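Local coordinates for mandalate racemase/muconate lactonizing enzyme (Unidentified, PDB 4E4U), which is a putative isomerase of the mandelate racemase/muconate lactonizing enzyme family in the enolase superfamily, its substrate not established, at residues 152-165 with 191-205. Sequence-based numbering, arbitrary orientation. Where two conformers were deposited one is given.
Sequences AAENVKLGFTAVKF and CRRVREAVGSKADLL
Thr161 O is met by two consecutive residues of 191-205: Asp203 N donates a hydrogen bond of 2.9 Å to it, and the CA-H of Ala202 also points at it. The exchange then alternates, Val163 N giving to Asp203 O and Leu205 N to Val163 O (2.9 Å), before a weak bond from Phe165 N to Leu205 O. Strands 162-165 and 203-205 thus pair in parallel, linked through helix 181-198 as a beta-alpha-beta crossover of the barrel domain characteristic of the enolase superfamily. On the helix-covered face, chi1 of -66° sets Val163 CG1 anti to the carbonyl carbon and puts CG2 between the backbone N and the carbonyl carbon, where it lies against Val194 CG1 at 4.0 Å. The same Val194 methyl touches Ala152 CB, while Val198 CG1 lies 3.6 Å from Ala152 CB and also packs on Val156 CG2. Small side chains suit this seam: the axes of helices 152-158 and 191-198 approach to 9.1 Å, at -34°, with Ala153 facing Ala197. Val156 straddles the far end, CG2 on Ala202 CB and CG1 on Lys201 CB. The Phe165 ring is sandwiched off-centre, Leu205 O over one face and Val194 CG2 over the other; chi1 of 48° turns it back toward the helix, where Cys191 SG stands at its edge, 4.0 Å from CE2. Across the other face of the sheet, the Lys164 chain runs athwart that of Leu205, Lys164 CB lying 3.8 Å from Leu205 CB. Leu205 CD1 meets Ala162 CB. Lys164 NZ is hydrogen-bonded to Tyr128 OH and forms a salt bridge with Glu233. Asp203 forms salt bridges with Arg126 and with Arg219 of the second subunit, whose Glu182 pairs with Lys201.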
loop_
_atom_site.group_PDB
_atom_site.type_symbol
_atom_site.label_atom_id
_atom_site.label_comp_id
_atom_site.label_asym_id
_atom_site.label_seq_id
_atom_site.Cartn_x
_atom_site.Cartn_y
_atom_site.Cartn_z
ATOM N N ALA A 152 -3.818 11.559 43.727
ATOM C CA ALA A 152 -3.675 10.213 43.181
ATOM C C ALA A 152 -3.477 9.187 44.297
ATOM O O ALA A 152 -4.082 8.115 44.283
ATOM C CB ALA A 152 -2.524 10.156 42.199
ATOM N N ALA A 153 -2.618 9.516 45.257
ATOM C CA ALA A 153 -2.354 8.619 46.375
ATOM C C ALA A 153 -3.626 8.351 47.183
ATOM O O ALA A 153 -3.859 7.223 47.618
ATOM C CB ALA A 153 -1.256 9.185 47.263
ATOM N N GLU A 154 -4.448 9.378 47.383
ATOM C CA GLU A 154 -5.710 9.189 48.098
ATOM C C GLU A 154 -6.677 8.317 47.304
ATOM O O GLU A 154 -7.373 7.480 47.873
ATOM C CB GLU A 154 -6.353 10.528 48.461
ATOM C CG GLU A 154 -5.584 11.331 49.491
ATOM C CD GLU A 154 -5.335 10.554 50.771
ATOM O OE1 GLU A 154 -6.257 9.851 51.240
ATOM O OE2 GLU A 154 -4.210 10.638 51.304
ATOM N N ASN A 155 -6.704 8.494 45.986
ATOM C CA ASN A 155 -7.540 7.644 45.144
ATOM C C ASN A 155 -7.107 6.178 45.196
ATOM O O ASN A 155 -7.945 5.278 45.196
ATOM C CB ASN A 155 -7.595 8.181 43.710
ATOM C CG ASN A 155 -8.624 9.281 43.547
ATOM O OD1 ASN A 155 -9.772 9.128 43.954
ATOM N ND2 ASN A 155 -8.218 10.395 42.957
ATOM N N VAL A 156 -5.800 5.939 45.252
ATOM C CA VAL A 156 -5.291 4.579 45.415
ATOM C C VAL A 156 -5.766 3.969 46.747
ATOM O O VAL A 156 -6.135 2.793 46.796
ATOM C CB VAL A 156 -3.752 4.533 45.269
ATOM C CG1 VAL A 156 -3.176 3.197 45.739
ATOM C CG2 VAL A 156 -3.350 4.799 43.820
ATOM N N LYS A 157 -5.789 4.765 47.816
ATOM C CA LYS A 157 -6.288 4.291 49.111
ATOM C C LYS A 157 -7.764 3.894 49.032
ATOM O O LYS A 157 -8.202 2.974 49.724
ATOM C CB LYS A 157 -6.075 5.345 50.203
ATOM C CG LYS A 157 -4.615 5.562 50.570
ATOM C CD LYS A 157 -4.455 6.691 51.572
ATOM C CE LYS A 157 -3.026 7.200 51.577
ATOM N NZ LYS A 157 -2.866 8.381 52.466
ATOM N N LEU A 158 -8.526 4.582 48.184
ATOM C CA LEU A 158 -9.932 4.237 47.978
ATOM C C LEU A 158 -10.080 2.934 47.200
ATOM O O LEU A 158 -11.137 2.295 47.251
ATOM C CB LEU A 158 -10.669 5.342 47.226
ATOM C CG LEU A 158 -10.791 6.730 47.842
ATOM C CD1 LEU A 158 -11.594 7.595 46.895
ATOM C CD2 LEU A 158 -11.461 6.669 49.196
ATOM N N GLY A 159 -9.039 2.557 46.460
ATOM C CA GLY A 159 -9.055 1.329 45.686
ATOM C C GLY A 159 -8.924 1.508 44.183
ATOM O O GLY A 159 -8.896 0.517 43.452
ATOM N N PHE A 160 -8.855 2.751 43.707
ATOM C CA PHE A 160 -8.680 2.992 42.274
ATOM C C PHE A 160 -7.375 2.397 41.759
ATOM O O PHE A 160 -6.331 2.472 42.422
ATOM C CB PHE A 160 -8.685 4.489 41.958
ATOM C CG PHE A 160 -10.060 5.090 41.834
ATOM C CD1 PHE A 160 -10.856 4.813 40.728
ATOM C CD2 PHE A 160 -10.547 5.949 42.810
ATOM C CE1 PHE A 160 -12.110 5.380 40.595
ATOM C CE2 PHE A 160 -11.809 6.519 42.685
ATOM C CZ PHE A 160 -12.588 6.232 41.578
ATOM N N THR A 161 -7.450 1.819 40.564
ATOM C CA THR A 161 -6.298 1.203 39.905
ATOM C C THR A 161 -5.843 1.989 38.673
ATOM O O THR A 161 -5.004 1.513 37.908
ATOM C CB THR A 161 -6.602 -0.242 39.476
ATOM O OG1 THR A 161 -7.681 -0.241 38.535
ATOM C CG2 THR A 161 -6.986 -1.081 40.680
ATOM N N ALA A 162 -6.400 3.182 38.480
ATOM C CA ALA A 162 -5.994 4.073 37.394
ATOM C C ALA A 162 -6.485 5.476 37.716
ATOM O O ALA A 162 -7.534 5.639 38.346
ATOM C CB ALA A 162 -6.560 3.602 36.058
ATOM N N VAL A 163 -5.720 6.484 37.302
ATOM C CA VAL A 163 -6.103 7.877 37.523
ATOM C C VAL A 163 -5.788 8.673 36.264
ATOM O O VAL A 163 -4.839 8.344 35.543
ATOM C CB VAL A 163 -5.382 8.503 38.746
ATOM C CG1 VAL A 163 -5.824 7.819 40.041
ATOM C CG2 VAL A 163 -3.857 8.443 38.578
ATOM N N LYS A 164 -6.586 9.706 35.991
ATOM C CA LYS A 164 -6.422 10.507 34.778
ATOM C C LYS A 164 -6.183 11.981 35.107
ATOM O O LYS A 164 -6.703 12.504 36.090
ATOM C CB LYS A 164 -7.642 10.353 33.871
ATOM C CG LYS A 164 -7.455 10.957 32.485
ATOM C CD LYS A 164 -8.406 10.335 31.464
ATOM C CE LYS A 164 -9.729 11.070 31.401
ATOM N NZ LYS A 164 -10.638 10.540 30.336
ATOM N N PHE A 165 -5.397 12.652 34.270
ATOM C CA PHE A 165 -5.078 14.073 34.468
ATOM C C PHE A 165 -4.649 14.659 33.126
ATOM O O PHE A 165 -4.159 13.931 32.259
ATOM C CB PHE A 165 -3.982 14.266 35.539
ATOM C CG PHE A 165 -2.796 13.368 35.349
ATOM C CD1 PHE A 165 -2.811 12.068 35.834
ATOM C CD2 PHE A 165 -1.672 13.818 34.668
ATOM C CE1 PHE A 165 -1.723 11.225 35.631
ATOM C CE2 PHE A 165 -0.582 12.984 34.466
ATOM C CZ PHE A 165 -0.608 11.687 34.951
ATOM N N CYS A 191 3.596 13.394 35.321
ATOM C CA CYS A 191 3.728 11.943 35.261
ATOM C C CYS A 191 4.734 11.437 36.287
ATOM O O CYS A 191 4.495 10.432 36.956
ATOM C CB CYS A 191 4.099 11.469 33.853
ATOM S SG CYS A 191 2.752 11.638 32.681
ATOM N N ARG A 192 5.850 12.147 36.426
ATOM C CA ARG A 192 6.881 11.741 37.368
ATOM C C ARG A 192 6.346 11.737 38.796
ATOM O O ARG A 192 6.524 10.760 39.534
ATOM C CB ARG A 192 8.083 12.676 37.269
ATOM C CG ARG A 192 9.228 12.271 38.173
ATOM C CD ARG A 192 10.402 13.229 38.042
ATOM N NE ARG A 192 11.497 12.861 38.934
ATOM C CZ ARG A 192 12.563 12.164 38.554
ATOM N NH1 ARG A 192 12.682 11.765 37.294
ATOM N NH2 ARG A 192 13.514 11.869 39.431
ATOM N N ARG A 193 5.689 12.827 39.180
ATOM C CA ARG A 193 5.190 12.965 40.546
ATOM C C ARG A 193 4.041 12.008 40.849
ATOM O O ARG A 193 3.988 11.428 41.931
ATOM C CB ARG A 193 4.774 14.411 40.826
ATOM C CG ARG A 193 5.925 15.408 40.776
ATOM C CD ARG A 193 6.904 15.219 41.927
ATOM N NE ARG A 193 8.118 16.008 41.726
ATOM C CZ ARG A 193 8.200 17.327 41.887
ATOM N NH1 ARG A 193 7.134 18.032 42.251
ATOM N NH2 ARG A 193 9.353 17.950 41.678
ATOM N N VAL A 194 3.121 11.848 39.903
ATOM C CA VAL A 194 2.004 10.925 40.098
ATOM C C VAL A 194 2.513 9.480 40.152
ATOM O O VAL A 194 2.103 8.720 41.025
ATOM C CB VAL A 194 0.875 11.098 39.055
ATOM C CG1 VAL A 194 -0.215 10.057 39.282
ATOM C CG2 VAL A 194 0.280 12.500 39.150
ATOM N N ARG A 195 3.420 9.108 39.245
ATOM C CA ARG A 195 4.018 7.774 39.303
ATOM C C ARG A 195 4.697 7.517 40.650
ATOM O O ARG A 195 4.542 6.438 41.220
ATOM C CB ARG A 195 5.005 7.538 38.155
ATOM C CG ARG A 195 5.770 6.217 38.269
ATOM C CD ARG A 195 4.842 5.005 38.210
ATOM N NE ARG A 195 4.336 4.784 36.857
ATOM C CZ ARG A 195 3.100 4.376 36.569
ATOM N NH1 ARG A 195 2.229 4.139 37.545
ATOM N NH2 ARG A 195 2.736 4.209 35.303
ATOM N N GLU A 196 5.437 8.501 41.163
ATOM C CA GLU A 196 6.088 8.357 42.469
ATOM C C GLU A 196 5.055 8.076 43.557
ATOM O O GLU A 196 5.281 7.260 44.450
ATOM C CB GLU A 196 6.887 9.619 42.827
ATOM C CG GLU A 196 7.539 9.576 44.208
ATOM C CD GLU A 196 8.261 10.870 44.588
ATOM O OE1 GLU A 196 7.816 11.965 44.172
ATOM O OE2 GLU A 196 9.276 10.784 45.317
ATOM N N ALA A 197 3.911 8.743 43.464
ATOM C CA ALA A 197 2.870 8.623 44.480
ATOM C C ALA A 197 2.102 7.301 44.420
ATOM O O ALA A 197 1.684 6.791 45.455
ATOM C CB ALA A 197 1.907 9.800 44.383
ATOM N N VAL A 198 1.906 6.750 43.224
ATOM C CA VAL A 198 1.086 5.550 43.081
ATOM C C VAL A 198 1.889 4.273 42.850
ATOM O O VAL A 198 1.353 3.172 42.992
ATOM C CB VAL A 198 0.009 5.688 41.965
ATOM C CG1 VAL A 198 -0.842 6.927 42.203
ATOM C CG2 VAL A 198 0.646 5.713 40.565
ATOM N N GLY A 199 3.159 4.416 42.478
ATOM C CA GLY A 199 3.975 3.263 42.135
ATOM C C GLY A 199 3.312 2.398 41.075
ATOM O O GLY A 199 2.807 2.915 40.078
ATOM N N SER A 200 3.276 1.089 41.304
ATOM C CA SER A 200 2.633 0.179 40.365
ATOM C C SER A 200 1.198 -0.151 40.755
ATOM O O SER A 200 0.598 -1.077 40.202
ATOM C CB SER A 200 3.460 -1.091 40.208
ATOM O OG SER A 200 4.683 -0.800 39.552
ATOM N N LYS A 201 0.641 0.614 41.691
ATOM C CA LYS A 201 -0.717 0.352 42.156
ATOM C C LYS A 201 -1.787 0.940 41.249
ATOM O O LYS A 201 -2.939 0.511 41.294
ATOM C CB LYS A 201 -0.906 0.852 43.586
ATOM C CG LYS A 201 -0.028 0.120 44.583
ATOM C CD LYS A 201 -0.247 -1.386 44.504
ATOM C CE LYS A 201 0.449 -2.115 45.651
ATOM N NZ LYS A 201 0.159 -3.574 45.639
ATOM N N ALA A 202 -1.414 1.905 40.411
ATOM C CA ALA A 202 -2.380 2.525 39.513
ATOM C C ALA A 202 -1.727 2.917 38.203
ATOM O O ALA A 202 -0.608 3.440 38.181
ATOM C CB ALA A 202 -3.022 3.744 40.166
ATOM N N ASP A 203 -2.430 2.649 37.113
ATOM C CA ASP A 203 -2.008 3.155 35.821
ATOM C C ASP A 203 -2.202 4.662 35.707
ATOM O O ASP A 203 -3.111 5.236 36.322
ATOM C CB ASP A 203 -2.789 2.461 34.702
ATOM C CG ASP A 203 -2.211 1.104 34.340
ATOM O OD1 ASP A 203 -1.054 1.049 33.859
ATOM O OD2 ASP A 203 -2.916 0.086 34.524
ATOM N N LEU A 204 -1.330 5.288 34.920
ATOM C CA LEU A 204 -1.488 6.685 34.548
ATOM C C LEU A 204 -2.257 6.767 33.242
ATOM O O LEU A 204 -1.909 6.101 32.260
ATOM C CB LEU A 204 -0.126 7.340 34.323
ATOM C CG LEU A 204 0.934 7.226 35.413
ATOM C CD1 LEU A 204 2.198 7.969 35.012
ATOM C CD2 LEU A 204 0.406 7.766 36.704
ATOM N N LEU A 205 -3.297 7.592 33.228
ATOM C CA LEU A 205 -4.063 7.864 32.019
ATOM C C LEU A 205 -3.789 9.308 31.649
ATOM O O LEU A 205 -4.162 10.225 32.383
ATOM C CB LEU A 205 -5.555 7.648 32.274
ATOM C CG LEU A 205 -5.907 6.306 32.906
ATOM C CD1 LEU A 205 -7.379 6.237 33.231
ATOM C CD2 LEU A 205 -5.508 5.171 32.000
#